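Local atomic coordinates of oligopeptide-binding protein oppA (Lactococcus lactis, PDB entry 3DRF), a protein that binds oligopeptides in a voluminous cavity that closes like a Venus fly-trap and serves as receptor of the OppABCDF ABC transporter for their uptake. Residues Q48-L53 and T193-Q198; Q198-V203 and S211-T216. All blocks are in the same frame, centred on the assembly; numbering follows the deposited sequence. Where two conformers were deposited one is given.

Contact 1 of 2, residues Q48-L53 and T193-Q198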
loop_
_atom_site.group_PDB
_atom_site.type_symbol
_atom_site.label_atom_id
_atom_site.label_comp_id
_atom_site.label_asym_id
_atom_site.label_seq_id
_atom_site.Cartn_x
_atom_site.Cartn_y
_atom_site.Cartn_z
ATOM N N GLN A 48 4.296 -12.315 -7.436
ATOM C CA GLN A 48 5.668 -11.902 -6.991
ATOM C C GLN A 48 5.767 -12.219 -5.511
ATOM O O GLN A 48 5.154 -11.589 -4.693
ATOM C CB GLN A 48 5.910 -10.402 -7.249
ATOM C CG GLN A 48 7.335 -9.938 -6.785
ATOM C CD GLN A 48 8.421 -10.969 -7.163
ATOM O OE1 GLN A 48 8.978 -11.596 -6.342
ATOM N NE2 GLN A 48 8.704 -11.066 -8.448
ATOM N N TRP A 49 6.539 -13.251 -5.200
ATOM C CA TRP A 49 6.563 -13.776 -3.828
ATOM C C TRP A 49 7.531 -13.051 -2.905
ATOM O O TRP A 49 7.510 -13.234 -1.725
ATOM C CB TRP A 49 6.863 -15.314 -3.879
ATOM C CG TRP A 49 5.677 -16.087 -4.540
ATOM C CD1 TRP A 49 5.518 -16.341 -5.850
ATOM C CD2 TRP A 49 4.516 -16.593 -3.870
ATOM N NE1 TRP A 49 4.330 -17.012 -6.040
ATOM C CE2 TRP A 49 3.706 -17.187 -4.840
ATOM C CE3 TRP A 49 4.094 -16.625 -2.516
ATOM C CZ2 TRP A 49 2.482 -17.825 -4.526
ATOM C CZ3 TRP A 49 2.865 -17.222 -2.218
ATOM C CH2 TRP A 49 2.072 -17.815 -3.234
ATOM N N LEU A 50 8.354 -12.195 -3.500
ATOM C CA LEU A 50 9.294 -11.346 -2.711
ATOM C C LEU A 50 8.658 -9.991 -2.442
ATOM O O LEU A 50 8.318 -9.278 -3.318
ATOM C CB LEU A 50 10.627 -11.127 -3.473
ATOM C CG LEU A 50 11.445 -12.384 -3.847
ATOM C CD1 LEU A 50 12.770 -11.950 -4.468
ATOM C CD2 LEU A 50 11.703 -13.313 -2.597
ATOM N N SER A 51 8.468 -9.746 -1.133
ATOM C CA SER A 51 7.826 -8.498 -0.698
ATOM C C SER A 51 8.466 -7.270 -1.325
ATOM O O SER A 51 7.769 -6.376 -1.808
ATOM C CB SER A 51 7.867 -8.391 0.829
ATOM O OG SER A 51 7.164 -7.268 1.313
ATOM N N GLY A 52 9.789 -7.220 -1.357
ATOM C CA GLY A 52 10.494 -6.035 -1.804
ATOM C C GLY A 52 10.199 -5.694 -3.252
ATOM O O GLY A 52 10.322 -4.542 -3.667
ATOM N N LEU A 53 9.838 -6.683 -4.070
ATOM C CA LEU A 53 9.618 -6.462 -5.503
ATOM C C LEU A 53 8.119 -6.376 -5.894
ATOM O O LEU A 53 7.803 -6.269 -7.035
ATOM C CB LEU A 53 10.242 -7.632 -6.293
ATOM C CG LEU A 53 11.761 -7.885 -5.994
ATOM C CD1 LEU A 53 12.341 -8.954 -6.968
ATOM C CD2 LEU A 53 12.617 -6.581 -6.101
ATOM N N THR A 193 10.320 -9.513 6.545
ATOM C CA THR A 193 10.236 -10.711 5.689
ATOM C C THR A 193 11.630 -11.272 5.415
ATOM O O THR A 193 12.589 -10.605 5.584
ATOM C CB THR A 193 9.535 -10.370 4.331
ATOM O OG1 THR A 193 10.310 -9.383 3.628
ATOM C CG2 THR A 193 8.112 -9.798 4.559
ATOM N N VAL A 194 11.639 -12.530 4.990
ATOM C CA VAL A 194 12.841 -13.238 4.500
ATOM C C VAL A 194 12.704 -13.587 3.006
ATOM O O VAL A 194 11.665 -13.692 2.485
ATOM C CB VAL A 194 13.085 -14.565 5.321
ATOM C CG1 VAL A 194 13.680 -14.242 6.692
ATOM C CG2 VAL A 194 11.801 -15.413 5.474
ATOM N N ALA A 195 13.850 -13.710 2.381
ATOM C CA ALA A 195 13.968 -14.135 0.965
ATOM C C ALA A 195 14.935 -15.298 0.909
ATOM O O ALA A 195 15.931 -15.278 1.615
ATOM C CB ALA A 195 14.482 -12.949 0.101
ATOM N N PRO A 196 14.638 -16.286 0.080
ATOM C CA PRO A 196 15.431 -17.531 0.092
ATOM C C PRO A 196 16.751 -17.390 -0.716
ATOM O O PRO A 196 16.823 -17.768 -1.883
ATOM C CB PRO A 196 14.452 -18.549 -0.503
ATOM C CG PRO A 196 13.574 -17.692 -1.475
ATOM C CD PRO A 196 13.398 -16.394 -0.708
ATOM N N TYR A 197 17.766 -16.879 -0.025
ATOM C CA TYR A 197 19.039 -16.553 -0.683
ATOM C C TYR A 197 19.710 -17.754 -1.391
ATOM O O TYR A 197 20.106 -17.627 -2.482
ATOM C CB TYR A 197 19.990 -15.881 0.314
ATOM C CG TYR A 197 21.373 -15.670 -0.270
ATOM C CD1 TYR A 197 21.610 -14.682 -1.201
ATOM C CD2 TYR A 197 22.422 -16.502 0.090
ATOM C CE1 TYR A 197 22.890 -14.515 -1.735
ATOM C CE2 TYR A 197 23.705 -16.324 -0.430
ATOM C CZ TYR A 197 23.890 -15.345 -1.346
ATOM O OH TYR A 197 25.146 -15.122 -1.913
ATOM N N GLN A 198 19.771 -18.907 -0.748
ATOM C CA GLN A 198 20.422 -20.052 -1.413
ATOM C C GLN A 198 19.670 -20.471 -2.676
ATOM O O GLN A 198 20.276 -20.878 -3.603
ATOM C CB GLN A 198 20.561 -21.252 -0.450
ATOM C CG GLN A 198 21.595 -21.080 0.664
ATOM C CD GLN A 198 23.003 -20.821 0.144
ATOM O OE1 GLN A 198 23.418 -21.341 -0.850
ATOM N NE2 GLN A 198 23.722 -20.002 0.852
#
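The backbone N of L50, the residue that packs its side chain on A195 and P196, gives its hydrogen to OE1 of Q48 at 3.0 Å. The bond is fairly straight, 158° at the hydrogen, and lies in the amide's carbonyl plane on a lone pair. NE2 of the same amide donates to T214 OG1; glutamine suits this buried place because one amide both accepts and donates. Across the contact the touch is apolar. CD2 of L50 lies 3.9 Å from CB of A195 and 4.0 Å from CD of P196, the leucine crossing the proline ring obliquely. Residues 193-198 run from a loop into the start of helix 197-200, with P196 at its N-cap position and at the centre of an inverse gamma turn; proline suits a place where phi is fixed near -81°, and its puckered ring offers CD, an apolar edge, to L50 CD2. D118 of helix 116-127 takes the hydrogen of Y197 N in that first turn. At the partly exposed margin, S51 CB lies 3.8 Å from T193 OG1. T193 holds OG1 between backbone N and carbonyl carbon (chi1 61°), which lets CG2 also meet S51 CB, at 4.0 Å.

Contact 2 of 2, residues Q198-V203 and S211-T216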
loop_
_atom_site.group_PDB
_atom_site.type_symbol
_atom_site.label_atom_id
_atom_site.label_comp_id
_atom_site.label_asym_id
_atom_site.label_seq_id
_atom_site.Cartn_x
_atom_site.Cartn_y
_atom_site.Cartn_z
ATOM N N GLN A 198 19.771 -18.907 -0.748
ATOM C CA GLN A 198 20.422 -20.052 -1.413
ATOM C C GLN A 198 19.670 -20.471 -2.676
ATOM O O GLN A 198 20.276 -20.878 -3.603
ATOM C CB GLN A 198 20.561 -21.252 -0.450
ATOM C CG GLN A 198 21.595 -21.080 0.664
ATOM C CD GLN A 198 23.003 -20.821 0.144
ATOM O OE1 GLN A 198 23.418 -21.341 -0.850
ATOM N NE2 GLN A 198 23.722 -20.002 0.852
ATOM N N TYR A 199 18.348 -20.352 -2.676
ATOM C CA TYR A 199 17.517 -20.684 -3.863
ATOM C C TYR A 199 17.688 -19.690 -5.048
ATOM O O TYR A 199 17.588 -20.058 -6.166
ATOM C CB TYR A 199 16.064 -20.708 -3.411
ATOM C CG TYR A 199 15.044 -21.232 -4.414
ATOM C CD1 TYR A 199 15.122 -22.550 -4.916
ATOM C CD2 TYR A 199 13.963 -20.456 -4.794
ATOM C CE1 TYR A 199 14.166 -23.044 -5.772
ATOM C CE2 TYR A 199 13.005 -20.949 -5.667
ATOM C CZ TYR A 199 13.139 -22.240 -6.152
ATOM O OH TYR A 199 12.200 -22.764 -7.038
ATOM N N LEU A 200 17.940 -18.440 -4.714
ATOM C CA LEU A 200 17.904 -17.315 -5.648
ATOM C C LEU A 200 19.276 -16.737 -6.031
ATOM O O LEU A 200 19.351 -15.905 -6.882
ATOM C CB LEU A 200 17.037 -16.181 -5.025
ATOM C CG LEU A 200 15.556 -16.568 -4.745
ATOM C CD1 LEU A 200 14.803 -15.354 -4.097
ATOM C CD2 LEU A 200 14.838 -16.984 -6.046
ATOM N N LYS A 201 20.334 -17.210 -5.389
ATOM C CA LYS A 201 21.653 -16.576 -5.520
ATOM C C LYS A 201 22.293 -16.726 -6.912
ATOM O O LYS A 201 23.150 -15.993 -7.204
ATOM C CB LYS A 201 22.622 -17.081 -4.450
ATOM C CG LYS A 201 22.925 -18.514 -4.600
ATOM C CD LYS A 201 23.999 -18.942 -3.559
ATOM C CE LYS A 201 24.429 -20.383 -3.844
ATOM N NZ LYS A 201 25.399 -20.823 -2.800
ATOM N N ASP A 202 21.804 -17.617 -7.742
ATOM C CA ASP A 202 22.325 -17.678 -9.117
ATOM C C ASP A 202 21.277 -17.240 -10.149
ATOM O O ASP A 202 21.275 -17.712 -11.305
ATOM C CB ASP A 202 22.848 -19.067 -9.448
ATOM C CG ASP A 202 24.061 -19.467 -8.616
ATOM O OD1 ASP A 202 24.894 -18.609 -8.238
ATOM O OD2 ASP A 202 24.182 -20.677 -8.353
ATOM N N VAL A 203 20.424 -16.330 -9.706
ATOM C CA VAL A 203 19.562 -15.593 -10.628
ATOM C C VAL A 203 20.077 -14.161 -10.664
ATOM O O VAL A 203 20.236 -13.514 -9.677
ATOM C CB VAL A 203 18.079 -15.609 -10.112
ATOM C CG1 VAL A 203 17.211 -14.776 -11.066
ATOM C CG2 VAL A 203 17.548 -17.078 -10.001
ATOM N N SER A 211 11.822 -14.087 -12.911
ATOM C CA SER A 211 12.239 -15.483 -12.827
ATOM C C SER A 211 11.065 -16.393 -12.357
ATOM O O SER A 211 10.306 -16.003 -11.515
ATOM C CB SER A 211 13.406 -15.616 -11.801
ATOM O OG SER A 211 13.726 -17.009 -11.538
ATOM N N PRO A 212 10.997 -17.637 -12.847
ATOM C CA PRO A 212 10.022 -18.585 -12.286
ATOM C C PRO A 212 10.216 -18.717 -10.758
ATOM O O PRO A 212 9.299 -18.909 -10.049
ATOM C CB PRO A 212 10.386 -19.911 -12.984
ATOM C CG PRO A 212 10.950 -19.484 -14.335
ATOM C CD PRO A 212 11.738 -18.216 -14.002
ATOM N N LYS A 213 11.440 -18.524 -10.273
ATOM C CA LYS A 213 11.716 -18.752 -8.862
ATOM C C LYS A 213 11.096 -17.699 -7.916
ATOM O O LYS A 213 11.087 -17.883 -6.755
ATOM C CB LYS A 213 13.237 -18.801 -8.662
ATOM C CG LYS A 213 13.900 -20.108 -9.231
ATOM C CD LYS A 213 15.402 -20.221 -8.825
ATOM C CE LYS A 213 15.863 -21.571 -9.142
ATOM N NZ LYS A 213 17.239 -21.620 -8.525
ATOM N N THR A 214 10.568 -16.605 -8.453
ATOM C CA THR A 214 9.844 -15.615 -7.611
ATOM C C THR A 214 8.398 -15.434 -8.048
ATOM O O THR A 214 7.747 -14.589 -7.560
ATOM C CB THR A 214 10.530 -14.206 -7.625
ATOM O OG1 THR A 214 10.348 -13.591 -8.916
ATOM C CG2 THR A 214 12.052 -14.286 -7.175
ATOM N N THR A 215 7.933 -16.257 -8.976
ATOM C CA THR A 215 6.591 -16.062 -9.629
ATOM C C THR A 215 5.779 -17.368 -9.597
ATOM O O THR A 215 4.864 -17.480 -8.850
ATOM C CB THR A 215 6.755 -15.491 -11.067
ATOM O OG1 THR A 215 7.586 -16.376 -11.839
ATOM C CG2 THR A 215 7.472 -14.111 -11.039
ATOM N N THR A 216 6.169 -18.345 -10.401
ATOM C CA THR A 216 5.430 -19.626 -10.528
ATOM C C THR A 216 5.979 -20.731 -9.668
ATOM O O THR A 216 5.259 -21.626 -9.349
ATOM C CB THR A 216 5.438 -20.086 -11.985
ATOM O OG1 THR A 216 6.777 -20.025 -12.455
ATOM C CG2 THR A 216 4.527 -19.154 -12.857
#
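A lysine runs over the face of a tyrosine and ends at the carbonyl of that same residue: K213 lies along one side of the Y199 ring and its NZ donates to Y199 O at 2.9 Å, nearly along the C=O axis. NZ also stands 4.5 Å from the ring centroid and 21° off the ring normal, a cation-pi contact, while CD makes a CH-pi contact at 4.1 Å. The extended chain beyond CG gives K213 its reach; nearer its root, CB lies 3.7 Å from CE2 of Y199. A chi1 of -171° swings the Y199 ring away from its own backbone N and to the lysine, and its hydroxyl is hydrogen-bonded to K217 O. L200 and V203 also touch the lysine chain: CB meets CD2 of L200 at 3.6 Å, and CG2 of V203 packs on CD. Leucine and the beta-branched valine suit this work, since their methyls need no polar partner. Replacing K213 with an alanine would probably leave Y199 O without its lysine donor and open a gap against the ring face that the lysine chain covered. The two segments are joined by a short loop of seven residues. A type I turn spans L200 to V203, and an ST turn, S211 OG accepting from K213 N at 3.0 Å, sets the base of the lysine. Because carbonyl and ring both face the ammonium, its positive charge is probably stabilised at this partly exposed site without a carboxylate from either segment.

In the fold
Both contacts use helix 197-200 and share Q198: contact 1 holds the loop entering it against residues 48-53, contact 2 sets residues 198-203 against the 3-10 segment 212-214. Contact 1 is the more buried and joins parts of the chain far apart in sequence, by sparse apolar packing; contact 2, local and nearer the surface, relies on a charged lysine shared by a ring and a carbonyl. Their centres lie about 9 Å apart, and they meet directly: L50 CD1 packs on T214 CG2 at 3.6 Å, and W49 NE1 probably hydrogen-bonds to T215 O at 2.9 Å. Residues 213-215 thus touch both the helix 197-200 region and the loop 48-53.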